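Local coordinates for CS6 fimbrial subunit B, CS6 fimbrial subunit A (Escherichia coli, PDB 4B9G), which probably builds, together with fimbrial subunit A, the CS6 colonization factor of enterotoxigenic Escherichia coli for adhesion, and is here completed by a fused donor strand from subunit A, at residues V52-T57 against G132-S137; D77-Y82 against G117-N122; V26-D31 against V156-S161. One frame throughout, in Å; residues are numbered along the deposited sequence.

Contact 1: V52-T57 against G132-S137; sequences VKIVPT and GHLTVS
K53 and V55 pair with S137 and T135 as the hydrogen-bonded positions of two antiparallel strands, whose axes run at 164° and come within 4.6 Å, while I54-V136 and P56-L134 are the non-hydrogen-bonded pairs. Each hydrogen-bonded pair makes two backbone bonds. T135 N reaches V55 O at 2.8 Å. K53 N reaches S137 O at 3.0 Å. Beyond P56, T57 N donates to H133 O at 3.1 Å, but from above the carbonyl plane, as the chain leaves the strand. T57 OG1 has both H133 O and T135 OG1 within reach at 3.1 Å; its one proton cannot serve both, and the bond to H133 O is weak. T57 crosses T135 at about a right angle. On the same face, V55 and T135 point the same way, with V55 CG1 alongside T135 CB at 4.0 Å. The face carrying I54, P56, L134 and V136 is apolar. L134 has CG anti to its backbone N (chi1 177°), and its two methyls split over the partner strand on that face: L134 CD2 against I54 CG1 and I54 CD1, L134 CD1 3.6 Å from V55 C. Around this CssB pairing, strand 79-88 meets P56 and L134 through I84, strand 37-44 meets V136 through M43, and across 132-137 T135 OG1 is hydrogen-bonded to N153 OD1 and S137 OG to T151 OG1 of the fused CssA strand.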
ATOM      1  N   VAL A  52       2.407 -13.192  -1.486  1.00  6.41           N
ATOM      2  CA  VAL A  52       2.709 -11.771  -1.522  1.00  6.47           C
ATOM      3  C   VAL A  52       2.486 -11.148  -0.152  1.00  6.00           C
ATOM      4  O   VAL A  52       1.504 -11.450   0.505  1.00  6.91           O
ATOM      5  CB  VAL A  52       1.799 -11.044  -2.561  1.00  7.00           C
ATOM      6  CG1 VAL A  52       1.909  -9.521  -2.450  1.00  8.85           C
ATOM      7  CG2 VAL A  52       2.138 -11.527  -3.971  1.00  8.04           C
ATOM      8  N   LYS A  53       3.332 -10.246   0.273  1.00  6.15           N
ATOM      9  CA  LYS A  53       3.206  -9.287   1.348  1.00  6.03           C
ATOM     10  C   LYS A  53       3.110  -7.900   0.749  1.00  6.28           C
ATOM     11  O   LYS A  53       3.896  -7.559  -0.139  1.00  6.12           O
ATOM     12  CB  LYS A  53       4.374  -9.342   2.296  1.00  7.85           C
ATOM     13  CG  LYS A  53       4.420  -8.435   3.429  1.00  8.83           C
ATOM     14  CD  LYS A  53       5.607  -8.577   4.310  1.00 14.51           C
ATOM     15  CE  LYS A  53       5.609  -7.767   5.497  1.00 26.09           C
ATOM     16  NZ  LYS A  53       6.887  -7.968   6.211  1.00 31.04           N
ATOM     17  N   ILE A  54       2.168  -7.105   1.246  1.00  5.15           N
ATOM     18  CA  ILE A  54       2.007  -5.725   0.790  1.00  5.48           C
ATOM     19  C   ILE A  54       1.620  -4.875   1.999  1.00  5.42           C
ATOM     20  O   ILE A  54       0.520  -5.018   2.537  1.00  6.26           O
ATOM     21  CB  ILE A  54       1.012  -5.634  -0.402  1.00  5.59           C
ATOM     22  CG1 ILE A  54       0.812  -4.180  -0.799  1.00  5.76           C
ATOM     23  CG2 ILE A  54      -0.324  -6.341  -0.125  1.00  6.53           C
ATOM     24  CD1 ILE A  54       0.049  -4.003  -2.083  1.00  7.12           C
ATOM     25  N   VAL A  55       2.491  -4.037   2.475  1.00  6.30           N
ATOM     26  CA  VAL A  55       2.416  -3.309   3.698  1.00  6.86           C
ATOM     27  C   VAL A  55       3.128  -1.949   3.605  1.00  7.33           C
ATOM     28  O   VAL A  55       4.216  -1.887   3.073  1.00  8.12           O
ATOM     29  CB  VAL A  55       2.937  -4.179   4.885  1.00 10.75           C
ATOM     30  CG1 VAL A  55       4.337  -4.388   4.757  1.00 12.69           C
ATOM     31  CG2 VAL A  55       2.712  -3.572   6.161  1.00 14.40           C
ATOM     32  N   PRO A  56       2.486  -0.859   4.087  1.00  6.85           N
ATOM     33  CA  PRO A  56       3.245   0.396   4.092  1.00  8.32           C
ATOM     34  C   PRO A  56       4.541   0.240   4.865  1.00  9.31           C
ATOM     35  O   PRO A  56       4.593  -0.432   5.895  1.00 11.11           O
ATOM     36  CB  PRO A  56       2.289   1.359   4.802  1.00  7.62           C
ATOM     37  CG  PRO A  56       0.903   0.751   4.557  1.00  8.66           C
ATOM     38  CD  PRO A  56       1.136  -0.714   4.656  1.00  7.50           C
ATOM     39  N   THR A  57       5.571   0.876   4.412  1.00 11.98           N
ATOM     40  CA  THR A  57       6.804   0.998   5.090  1.00 16.35           C
ATOM     41  C   THR A  57       6.621   1.725   6.401  1.00 16.81           C
ATOM     42  O   THR A  57       5.814   2.624   6.546  1.00 20.13           O
ATOM     43  CB  THR A  57       7.788   1.571   4.111  1.00 18.02           C
ATOM     44  OG1 THR A  57       7.611   0.834   2.868  1.00 19.72           O
ATOM     45  CG2 THR A  57       9.098   1.378   4.571  1.00 21.99           C
ATOM     46  N   GLY A 132       5.289   8.555   0.520  1.00  7.01           N
ATOM     47  CA  GLY A 132       5.812   7.518   1.398  1.00  7.87           C
ATOM     48  C   GLY A 132       6.328   6.359   0.572  1.00  7.19           C
ATOM     49  O   GLY A 132       6.599   6.522  -0.629  1.00  7.84           O
ATOM     50  N   HIS A 133       6.425   5.186   1.201  1.00  7.98           N
ATOM     51  CA  HIS A 133       6.855   3.972   0.522  1.00  8.43           C
ATOM     52  C   HIS A 133       5.960   2.820   0.918  1.00  8.19           C
ATOM     53  O   HIS A 133       5.410   2.799   2.019  1.00  9.04           O
ATOM     54  CB  HIS A 133       8.297   3.618   0.866  1.00  9.59           C
ATOM     55  CG  HIS A 133       9.293   4.558   0.264  1.00 12.80           C
ATOM     56  ND1 HIS A 133       9.597   5.771   0.841  1.00 14.66           N
ATOM     57  CD2 HIS A 133      10.036   4.485  -0.865  1.00 14.85           C
ATOM     58  CE1 HIS A 133      10.484   6.403   0.095  1.00 15.98           C
ATOM     59  NE2 HIS A 133      10.782   5.641  -0.939  1.00 15.58           N
ATOM     60  N   LEU A 134       5.843   1.867  -0.005  1.00  8.20           N
ATOM     61  CA  LEU A 134       5.041   0.668   0.175  1.00  7.36           C
ATOM     62  C   LEU A 134       5.954  -0.535  -0.044  1.00  7.44           C
ATOM     63  O   LEU A 134       6.565  -0.657  -1.101  1.00  7.78           O
ATOM     64  CB  LEU A 134       3.924   0.638  -0.866  1.00  7.33           C
ATOM     65  CG  LEU A 134       3.042  -0.600  -0.840  1.00  7.54           C
ATOM     66  CD1 LEU A 134       2.141  -0.652   0.401  1.00  7.61           C
ATOM     67  CD2 LEU A 134       2.226  -0.656  -2.105  1.00  8.72           C
ATOM     68  N   THR A 135       6.040  -1.421   0.944  1.00  7.28           N
ATOM     69  CA  THR A 135       6.800  -2.656   0.814  1.00  7.79           C
ATOM     70  C   THR A 135       5.934  -3.709   0.129  1.00  6.94           C
ATOM     71  O   THR A 135       4.831  -4.021   0.581  1.00  7.37           O
ATOM     72  CB  THR A 135       7.220  -3.213   2.173  1.00  9.58           C
ATOM     73  OG1 THR A 135       8.038  -2.247   2.855  1.00 12.98           O
ATOM     74  CG2 THR A 135       7.947  -4.547   2.013  1.00 11.03           C
ATOM     75  N   VAL A 136       6.452  -4.262  -0.973  1.00  6.90           N
ATOM     76  CA  VAL A 136       5.877  -5.449  -1.594  1.00  6.52           C
ATOM     77  C   VAL A 136       6.963  -6.512  -1.609  1.00  6.31           C
ATOM     78  O   VAL A 136       8.109  -6.248  -1.989  1.00  6.86           O
ATOM     79  CB  VAL A 136       5.370  -5.186  -3.032  1.00  6.77           C
ATOM     80  CG1 VAL A 136       4.755  -6.449  -3.633  1.00  7.94           C
ATOM     81  CG2 VAL A 136       4.382  -4.017  -3.069  1.00  8.00           C
ATOM     82  N   SER A 137       6.612  -7.710  -1.150  1.00  6.01           N
ATOM     83  CA  SER A 137       7.531  -8.838  -1.138  1.00  6.89           C
ATOM     84  C   SER A 137       6.862 -10.052  -1.775  1.00  6.31           C
ATOM     85  O   SER A 137       5.663 -10.281  -1.602  1.00  7.23           O
ATOM     86  CB  SER A 137       7.976  -9.192   0.281  1.00  7.67           C
ATOM     87  OG  SER A 137       8.526  -8.049   0.917  1.00  9.19           O
TER

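Contact 2: D77-Y82 against G117-N122; sequences DQNMNY and GGEYPN
N79 O is gripped from more than one direction: E119 N donates to it at 3.0 Å, G118 CA approaches at 3.3 Å in a CA-H...O contact, and the hydroxyl of Y125 adds a further hydrogen bond from the loop after strand 108-119. The reciprocal bond, N79 N to E119 O, closes the hydrogen-bonded pair of these antiparallel strands, set at 153° to one another, and E119 O also receives the CA-H of Q78. Next to it, N81 N makes a short bond of 2.8 Å to G117 O. G118, having no side chain, lies close against the backbone of M80. The side chains of N79 and E119 run side by side in the same direction. N79 CG sits between its own backbone N and carbonyl carbon (chi1 59°), which turns the amide back toward the opposite strand; OD1 lies 3.5 Å from E119 CG and forms a second, weak bond with E119 N. The carboxylate of E119 is twisted 60° from that amide; its chain, bent at chi2, rises off the sheet and leans back toward G117, so that a water bridges E119 OE2, at 2.8 Å, to N81 ND2, at 2.9 Å. Farther out, the extended Q78 crosses P121 at about a right angle, its CG and CD against proline CD at 3.9 Å, while its amide oxygen is bound by S126 N. The contact is entirely within the CssB part and joins the start of strand 79-88 to the end of strand 108-119. Strand 65-72 pairs with the other edge of 79-82, N79 and N81 resting on K69, while M80 points to the opposite face, against T158 and I160 of the fused CssA strand.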
ATOM      1  N   ASP A  77       4.983  18.122   9.423  1.00 12.46           N
ATOM      2  CA  ASP A  77       3.956  17.990  10.457  1.00 13.01           C
ATOM      3  C   ASP A  77       2.578  17.614   9.910  1.00 10.94           C
ATOM      4  O   ASP A  77       1.652  17.405  10.690  1.00 14.06           O
ATOM      5  CB  ASP A  77       3.842  19.289  11.278  1.00 18.46           C
ATOM      6  CG  ASP A  77       5.138  19.687  11.937  1.00 26.62           C
ATOM      7  OD1 ASP A  77       5.908  18.792  12.345  1.00 29.90           O
ATOM      8  OD2 ASP A  77       5.375  20.908  12.067  1.00 33.74           O
ATOM      9  N   GLN A  78       2.435  17.545   8.587  1.00  8.61           N
ATOM     10  CA  GLN A  78       1.164  17.183   7.968  1.00  7.64           C
ATOM     11  C   GLN A  78       1.276  15.811   7.321  1.00  7.44           C
ATOM     12  O   GLN A  78       2.180  15.569   6.508  1.00  8.86           O
ATOM     13  CB  GLN A  78       0.776  18.226   6.924  1.00  7.72           C
ATOM     14  CG  GLN A  78       0.522  19.584   7.514  1.00  9.94           C
ATOM     15  CD  GLN A  78      -0.027  20.554   6.497  1.00  9.95           C
ATOM     16  OE1 GLN A  78      -0.762  20.178   5.605  1.00 11.52           O
ATOM     17  NE2 GLN A  78       0.328  21.809   6.630  1.00 16.18           N
ATOM     18  N   ASN A  79       0.386  14.899   7.687  1.00  7.41           N
ATOM     19  CA  ASN A  79       0.457  13.554   7.148  1.00  8.79           C
ATOM     20  C   ASN A  79      -0.921  12.897   7.137  1.00  7.48           C
ATOM     21  O   ASN A  79      -1.843  13.321   7.842  1.00  9.17           O
ATOM     22  CB  ASN A  79       1.477  12.728   7.932  1.00 11.40           C
ATOM     23  CG  ASN A  79       1.134  12.646   9.404  1.00 17.35           C
ATOM     24  OD1 ASN A  79       0.061  12.191   9.777  1.00 21.10           O
ATOM     25  ND2 ASN A  79       2.016  13.150  10.241  1.00 24.47           N
ATOM     26  N   MET A  80      -1.037  11.878   6.292  1.00  7.26           N
ATOM     27  CA  MET A  80      -2.261  11.106   6.107  1.00  7.24           C
ATOM     28  C   MET A  80      -1.995   9.663   6.504  1.00  6.96           C
ATOM     29  O   MET A  80      -1.046   9.053   6.018  1.00  9.10           O
ATOM     30  CB  MET A  80      -2.687  11.156   4.639  1.00  7.09           C
ATOM     31  CG  MET A  80      -2.929  12.561   4.117  1.00  7.25           C
ATOM     32  SD  MET A  80      -3.340  12.492   2.372  1.00  9.71           S
ATOM     33  CE  MET A  80      -3.619  14.231   2.015  1.00  8.68           C
ATOM     34  N   ASN A  81      -2.864   9.112   7.343  1.00  6.80           N
ATOM     35  CA  ASN A  81      -2.824   7.713   7.721  1.00  6.87           C
ATOM     36  C   ASN A  81      -3.677   6.861   6.779  1.00  6.26           C
ATOM     37  O   ASN A  81      -4.746   7.301   6.345  1.00  7.01           O
ATOM     38  CB  ASN A  81      -3.380   7.534   9.131  1.00  8.05           C
ATOM     39  CG  ASN A  81      -2.573   8.240  10.183  1.00 10.00           C
ATOM     40  OD1 ASN A  81      -1.365   8.324  10.094  1.00 12.76           O
ATOM     41  ND2 ASN A  81      -3.253   8.751  11.195  1.00 13.53           N
ATOM     42  N   TYR A  82      -3.240   5.633   6.492  1.00  6.31           N
ATOM     43  CA  TYR A  82      -3.995   4.772   5.594  1.00  5.91           C
ATOM     44  C   TYR A  82      -3.675   3.304   5.838  1.00  6.03           C
ATOM     45  O   TYR A  82      -2.651   2.980   6.430  1.00  6.37           O
ATOM     46  CB  TYR A  82      -3.719   5.121   4.123  1.00  5.79           C
ATOM     47  CG  TYR A  82      -2.349   4.721   3.634  1.00  6.06           C
ATOM     48  CD1 TYR A  82      -1.235   5.533   3.824  1.00  6.37           C
ATOM     49  CD2 TYR A  82      -2.164   3.518   2.963  1.00  6.18           C
ATOM     50  CE1 TYR A  82       0.013   5.157   3.360  1.00  6.39           C
ATOM     51  CE2 TYR A  82      -0.922   3.141   2.477  1.00  5.70           C
ATOM     52  CZ  TYR A  82       0.163   3.961   2.673  1.00  6.04           C
ATOM     53  OH  TYR A  82       1.389   3.586   2.142  1.00  7.03           O
ATOM     54  N   GLY A 117      -7.472   8.889   8.535  1.00 12.61           N
ATOM     55  CA  GLY A 117      -7.269  10.026   9.429  1.00 13.92           C
ATOM     56  C   GLY A 117      -5.894  10.621   9.213  1.00 10.13           C
ATOM     57  O   GLY A 117      -5.228  10.265   8.253  1.00  9.55           O
ATOM     58  N   GLY A 118      -5.444  11.507  10.091  1.00 12.10           N
ATOM     59  CA  GLY A 118      -4.132  12.087   9.912  1.00 10.59           C
ATOM     60  C   GLY A 118      -3.864  13.220  10.866  1.00 10.73           C
ATOM     61  O   GLY A 118      -4.597  13.440  11.820  1.00 14.98           O
ATOM     62  N   GLU A 119      -2.769  13.920  10.594  1.00 10.28           N
ATOM     63  CA  GLU A 119      -2.309  15.061  11.360  1.00 11.09           C
ATOM     64  C   GLU A 119      -2.288  16.277  10.433  1.00 10.77           C
ATOM     65  O   GLU A 119      -1.624  16.286   9.385  1.00  8.98           O
ATOM     66  CB  GLU A 119      -0.908  14.791  11.921  1.00 13.53           C
ATOM     67  CG  GLU A 119      -0.819  13.590  12.851  1.00 21.59           C
ATOM     68  CD  GLU A 119      -1.668  13.742  14.105  1.00 31.84           C
ATOM     69  OE1 GLU A 119      -1.822  14.886  14.594  1.00 34.73           O
ATOM     70  OE2 GLU A 119      -2.172  12.712  14.610  1.00 34.96           O
ATOM     71  N   TYR A 120      -3.021  17.305  10.830  1.00 11.72           N
ATOM     72  CA  TYR A 120      -3.136  18.519  10.060  1.00 11.43           C
ATOM     73  C   TYR A 120      -3.559  19.655  10.976  1.00 12.31           C
ATOM     74  O   TYR A 120      -4.182  19.430  12.018  1.00 13.07           O
ATOM     75  CB  TYR A 120      -4.168  18.342   8.945  1.00 14.33           C
ATOM     76  CG  TYR A 120      -5.421  17.605   9.364  1.00 12.96           C
ATOM     77  CD1 TYR A 120      -6.511  18.271   9.914  1.00 17.01           C
ATOM     78  CD2 TYR A 120      -5.503  16.230   9.209  1.00 13.60           C
ATOM     79  CE1 TYR A 120      -7.651  17.574  10.282  1.00 19.58           C
ATOM     80  CE2 TYR A 120      -6.626  15.535   9.569  1.00 15.98           C
ATOM     81  CZ  TYR A 120      -7.697  16.200  10.108  1.00 18.79           C
ATOM     82  OH  TYR A 120      -8.822  15.488  10.469  1.00 22.31           O
ATOM     83  N   PRO A 121      -3.221  20.892  10.594  1.00 14.09           N
ATOM     84  CA  PRO A 121      -3.658  22.025  11.415  1.00 15.72           C
ATOM     85  C   PRO A 121      -5.155  22.248  11.257  1.00 14.99           C
ATOM     86  O   PRO A 121      -5.840  21.606  10.465  1.00 17.26           O
ATOM     87  CB  PRO A 121      -2.851  23.200  10.860  1.00 19.37           C
ATOM     88  CG  PRO A 121      -2.511  22.818   9.483  1.00 17.25           C
ATOM     89  CD  PRO A 121      -2.390  21.313   9.456  1.00 14.52           C
ATOM     90  N   ASN A 122      -5.679  23.182  12.028  1.00 17.68           N
ATOM     91  CA  ASN A 122      -7.121  23.429  12.028  1.00 18.83           C
ATOM     92  C   ASN A 122      -7.704  23.796  10.672  1.00 18.67           C
ATOM     93  O   ASN A 122      -8.885  23.559  10.419  1.00 23.89           O
ATOM     94  CB  ASN A 122      -7.461  24.515  13.030  1.00 21.70           C
ATOM     95  CG  ASN A 122      -7.346  24.034  14.457  1.00 20.86           C
ATOM     96  OD1 ASN A 122      -7.218  22.836  14.726  1.00 23.06           O
ATOM     97  ND2 ASN A 122      -7.399  24.969  15.393  1.00 23.86           N
TER
HETATM   98  O   HOH W   1      -2.423  10.108  13.654  1.00 30.00           O

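Contact 3: V26-D31 against V156-S161; sequences VNYDSD and VSTTIS
V26 and Y28 of CssB meet T158 and T159 of the fused CssA donor strand in the close-fitting part of this parallel pairing. V26 O takes the T158 hydroxyl at 2.7 Å and a weak bond from T159 N. T158 holds OG1 anti to its backbone N (chi1 -173°), directing it back to that carbonyl and into the plane of the Y28 ring, 3.9 Å from Y28 CD2. Y28 bonds through both its backbone N and its backbone O: the N to T159 O at 2.9 Å, the O to S161 N at 2.9 Å. I160 sets its CD1 4.0 Å from D31 OD1 and is covered by P32, Y125 and M80; D31 OD2 is hydrogen-bonded to Y125 N. Past Y28 the pairing gives way to the exposed chain end. There the S161 hydroxyl donates to D29 OD1 at 2.7 Å, approaching from above the carboxylate plane, and a water donates to both D29 O and S161 O of the C-terminal carboxylate. Backbone bonds run through both halves; the T158 hydroxyl reinforces the inner end, and the S161 hydroxyl, D29 carboxylate and a water the outer one. Such pairing is consistent with donor-strand complementation, in which an incomplete pilin fold accepts a strand by main-chain bonding and side chains that fill its groove, here with the strand supplied by an engineered fusion.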
ATOM      1  N   VAL A  26      -3.829   8.974  -6.590  1.00  8.68           N
ATOM      2  CA  VAL A  26      -5.079   9.704  -6.740  1.00  9.40           C
ATOM      3  C   VAL A  26      -4.812  11.160  -6.383  1.00  9.20           C
ATOM      4  O   VAL A  26      -4.096  11.481  -5.420  1.00  9.86           O
ATOM      5  CB  VAL A  26      -6.211   9.112  -5.869  1.00 10.03           C
ATOM      6  CG1 VAL A  26      -7.517   9.887  -6.037  1.00 11.81           C
ATOM      7  CG2 VAL A  26      -6.431   7.637  -6.218  1.00 10.85           C
ATOM      8  N   ASN A  27      -5.372  12.034  -7.201  1.00 10.21           N
ATOM      9  CA  ASN A  27      -5.189  13.459  -7.054  1.00 11.22           C
ATOM     10  C   ASN A  27      -6.512  14.070  -6.607  1.00 11.61           C
ATOM     11  O   ASN A  27      -7.568  13.787  -7.185  1.00 16.79           O
ATOM     12  CB  ASN A  27      -4.645  14.039  -8.368  1.00 13.04           C
ATOM     13  CG  ASN A  27      -3.378  13.308  -8.808  1.00 13.43           C
ATOM     14  OD1 ASN A  27      -2.357  13.352  -8.107  1.00 14.42           O
ATOM     15  ND2 ASN A  27      -3.469  12.557  -9.913  1.00 16.16           N
ATOM     16  N   TYR A  28      -6.445  14.872  -5.549  1.00 10.27           N
ATOM     17  CA  TYR A  28      -7.603  15.498  -4.936  1.00 10.86           C
ATOM     18  C   TYR A  28      -7.566  17.002  -5.082  1.00 11.46           C
ATOM     19  O   TYR A  28      -6.496  17.588  -5.148  1.00 13.93           O
ATOM     20  CB  TYR A  28      -7.684  15.134  -3.446  1.00 15.57           C
ATOM     21  CG  TYR A  28      -8.179  13.715  -3.264  1.00 18.19           C
ATOM     22  CD1 TYR A  28      -9.539  13.420  -3.330  1.00 22.13           C
ATOM     23  CD2 TYR A  28      -7.295  12.662  -3.098  1.00 15.97           C
ATOM     24  CE1 TYR A  28     -10.004  12.116  -3.207  1.00 22.12           C
ATOM     25  CE2 TYR A  28      -7.762  11.355  -2.966  1.00 14.30           C
ATOM     26  CZ  TYR A  28      -9.117  11.101  -3.028  1.00 16.58           C
ATOM     27  OH  TYR A  28      -9.601   9.815  -2.932  1.00 16.17           O
ATOM     28  N   ASP A  29      -8.730  17.631  -5.123  1.00 13.18           N
ATOM     29  CA  ASP A  29      -8.815  19.080  -5.104  1.00 14.73           C
ATOM     30  C   ASP A  29      -9.125  19.625  -3.715  1.00 14.56           C
ATOM     31  O   ASP A  29      -9.135  20.834  -3.522  1.00 19.50           O
ATOM     32  CB  ASP A  29      -9.876  19.572  -6.093  1.00 20.06           C
ATOM     33  CG  ASP A  29      -9.357  19.676  -7.512  1.00 27.46           C
ATOM     34  OD1 ASP A  29      -8.130  19.590  -7.722  1.00 26.36           O
ATOM     35  OD2 ASP A  29     -10.188  19.871  -8.426  1.00 35.09           O
ATOM     36  N   SER A  30      -9.387  18.744  -2.759  1.00 16.13           N
ATOM     37  CA  SER A  30      -9.633  19.138  -1.377  1.00 16.60           C
ATOM     38  C   SER A  30      -9.220  17.991  -0.477  1.00 14.20           C
ATOM     39  O   SER A  30      -8.762  16.967  -0.963  1.00 17.99           O
ATOM     40  CB  SER A  30     -11.107  19.483  -1.147  1.00 21.98           C
ATOM     41  OG  SER A  30     -11.952  18.385  -1.445  1.00 27.12           O
ATOM     42  N   ASP A  31      -9.392  18.139   0.831  1.00 14.70           N
ATOM     43  CA  ASP A  31      -8.909  17.122   1.763  1.00 13.74           C
ATOM     44  C   ASP A  31      -9.571  15.776   1.524  1.00 11.96           C
ATOM     45  O   ASP A  31     -10.772  15.704   1.323  1.00 14.61           O
ATOM     46  CB  ASP A  31      -9.173  17.561   3.193  1.00 15.35           C
ATOM     47  CG  ASP A  31      -8.270  18.706   3.615  1.00 21.47           C
ATOM     48  OD1 ASP A  31      -7.619  19.299   2.737  1.00 25.56           O
ATOM     49  OD2 ASP A  31      -8.178  18.988   4.816  1.00 21.72           O
ATOM     50  N   VAL A 156       5.347   5.884  -3.262  1.00  6.61           N
ATOM     51  CA  VAL A 156       3.919   6.080  -3.450  1.00  6.61           C
ATOM     52  C   VAL A 156       3.562   7.521  -3.062  1.00  7.07           C
ATOM     53  O   VAL A 156       4.274   8.145  -2.266  1.00  7.67           O
ATOM     54  CB  VAL A 156       3.100   5.049  -2.610  1.00  6.59           C
ATOM     55  CG1 VAL A 156       3.386   3.639  -3.057  1.00  7.06           C
ATOM     56  CG2 VAL A 156       3.355   5.207  -1.126  1.00  7.39           C
ATOM     57  N   SER A 157       2.448   8.022  -3.592  1.00  6.89           N
ATOM     58  CA  SER A 157       2.017   9.384  -3.287  1.00  7.04           C
ATOM     59  C   SER A 157       0.542   9.587  -3.556  1.00  6.36           C
ATOM     60  O   SER A 157      -0.109   8.792  -4.251  1.00  6.64           O
ATOM     61  CB  SER A 157       2.812  10.416  -4.106  1.00  8.14           C
ATOM     62  OG  SER A 157       2.484  10.356  -5.480  1.00  9.23           O
ATOM     63  N   THR A 158       0.049  10.680  -2.985  1.00  6.51           N
ATOM     64  CA  THR A 158      -1.220  11.292  -3.334  1.00  6.26           C
ATOM     65  C   THR A 158      -0.945  12.803  -3.386  1.00  6.45           C
ATOM     66  O   THR A 158       0.090  13.280  -2.897  1.00  7.77           O
ATOM     67  CB  THR A 158      -2.316  10.925  -2.296  1.00  7.86           C
ATOM     68  OG1 THR A 158      -3.608  11.376  -2.717  1.00  8.25           O
ATOM     69  CG2 THR A 158      -2.041  11.528  -0.941  1.00  8.16           C
ATOM     70  N   THR A 159      -1.862  13.560  -3.977  1.00  7.44           N
ATOM     71  CA  THR A 159      -1.687  15.002  -4.067  1.00  7.21           C
ATOM     72  C   THR A 159      -2.994  15.717  -3.713  1.00  7.15           C
ATOM     73  O   THR A 159      -4.115  15.191  -3.904  1.00  8.21           O
ATOM     74  CB  THR A 159      -1.256  15.389  -5.443  1.00 10.05           C
ATOM     75  OG1 THR A 159       0.038  14.940  -5.838  1.00 13.34           O
ATOM     76  CG2 THR A 159      -2.287  15.434  -6.384  1.00  7.60           C
ATOM     77  N   ILE A 160      -2.846  16.932  -3.194  1.00  7.16           N
ATOM     78  CA  ILE A 160      -3.940  17.889  -3.099  1.00  7.40           C
ATOM     79  C   ILE A 160      -3.510  19.077  -3.956  1.00  7.91           C
ATOM     80  O   ILE A 160      -2.411  19.628  -3.754  1.00  7.73           O
ATOM     81  CB  ILE A 160      -4.192  18.348  -1.654  1.00  8.71           C
ATOM     82  CG1 ILE A 160      -4.583  17.147  -0.783  1.00  9.70           C
ATOM     83  CG2 ILE A 160      -5.267  19.434  -1.614  1.00 10.44           C
ATOM     84  CD1 ILE A 160      -4.721  17.503   0.684  1.00 10.04           C
ATOM     85  N   SER A 161      -4.341  19.476  -4.910  1.00  8.71           N
ATOM     86  CA  SER A 161      -3.953  20.540  -5.825  1.00  9.05           C
ATOM     87  C   SER A 161      -3.784  21.892  -5.132  1.00  9.44           C
ATOM     88  O   SER A 161      -4.391  22.118  -4.066  1.00  9.73           O
ATOM     89  CB  SER A 161      -4.968  20.680  -6.935  1.00 12.30           C
ATOM     90  OG  SER A 161      -6.238  20.940  -6.403  1.00 15.07           O
ATOM     91  OXT SER A 161      -3.026  22.740  -5.670  1.00  9.47           O
TER
HETATM   92  O   HOH W   2      -6.999  22.514  -3.246  1.00 16.60           O

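How the contacts relate
From the N terminus, strand 21-28 pairs with the very end of the chain: contact 3 closes the longest loop, 124 residues, with the fused CssA strand. Inside it, contact 1 closes a loop of 74 residues between 52-57 and 132-137, and inside that, contact 2 spans 34 residues between 77-82 and 117-122. The three therefore nest without crossing. They also meet in space. G132 O of contact 1 probably bonds to V156 N of contact 3, and the Y82 hydroxyl of contact 2 packs against both P56 and V156 CG2. The donor strand lies between strand 21-28, parallel to it, and strand 128-142, antiparallel to it.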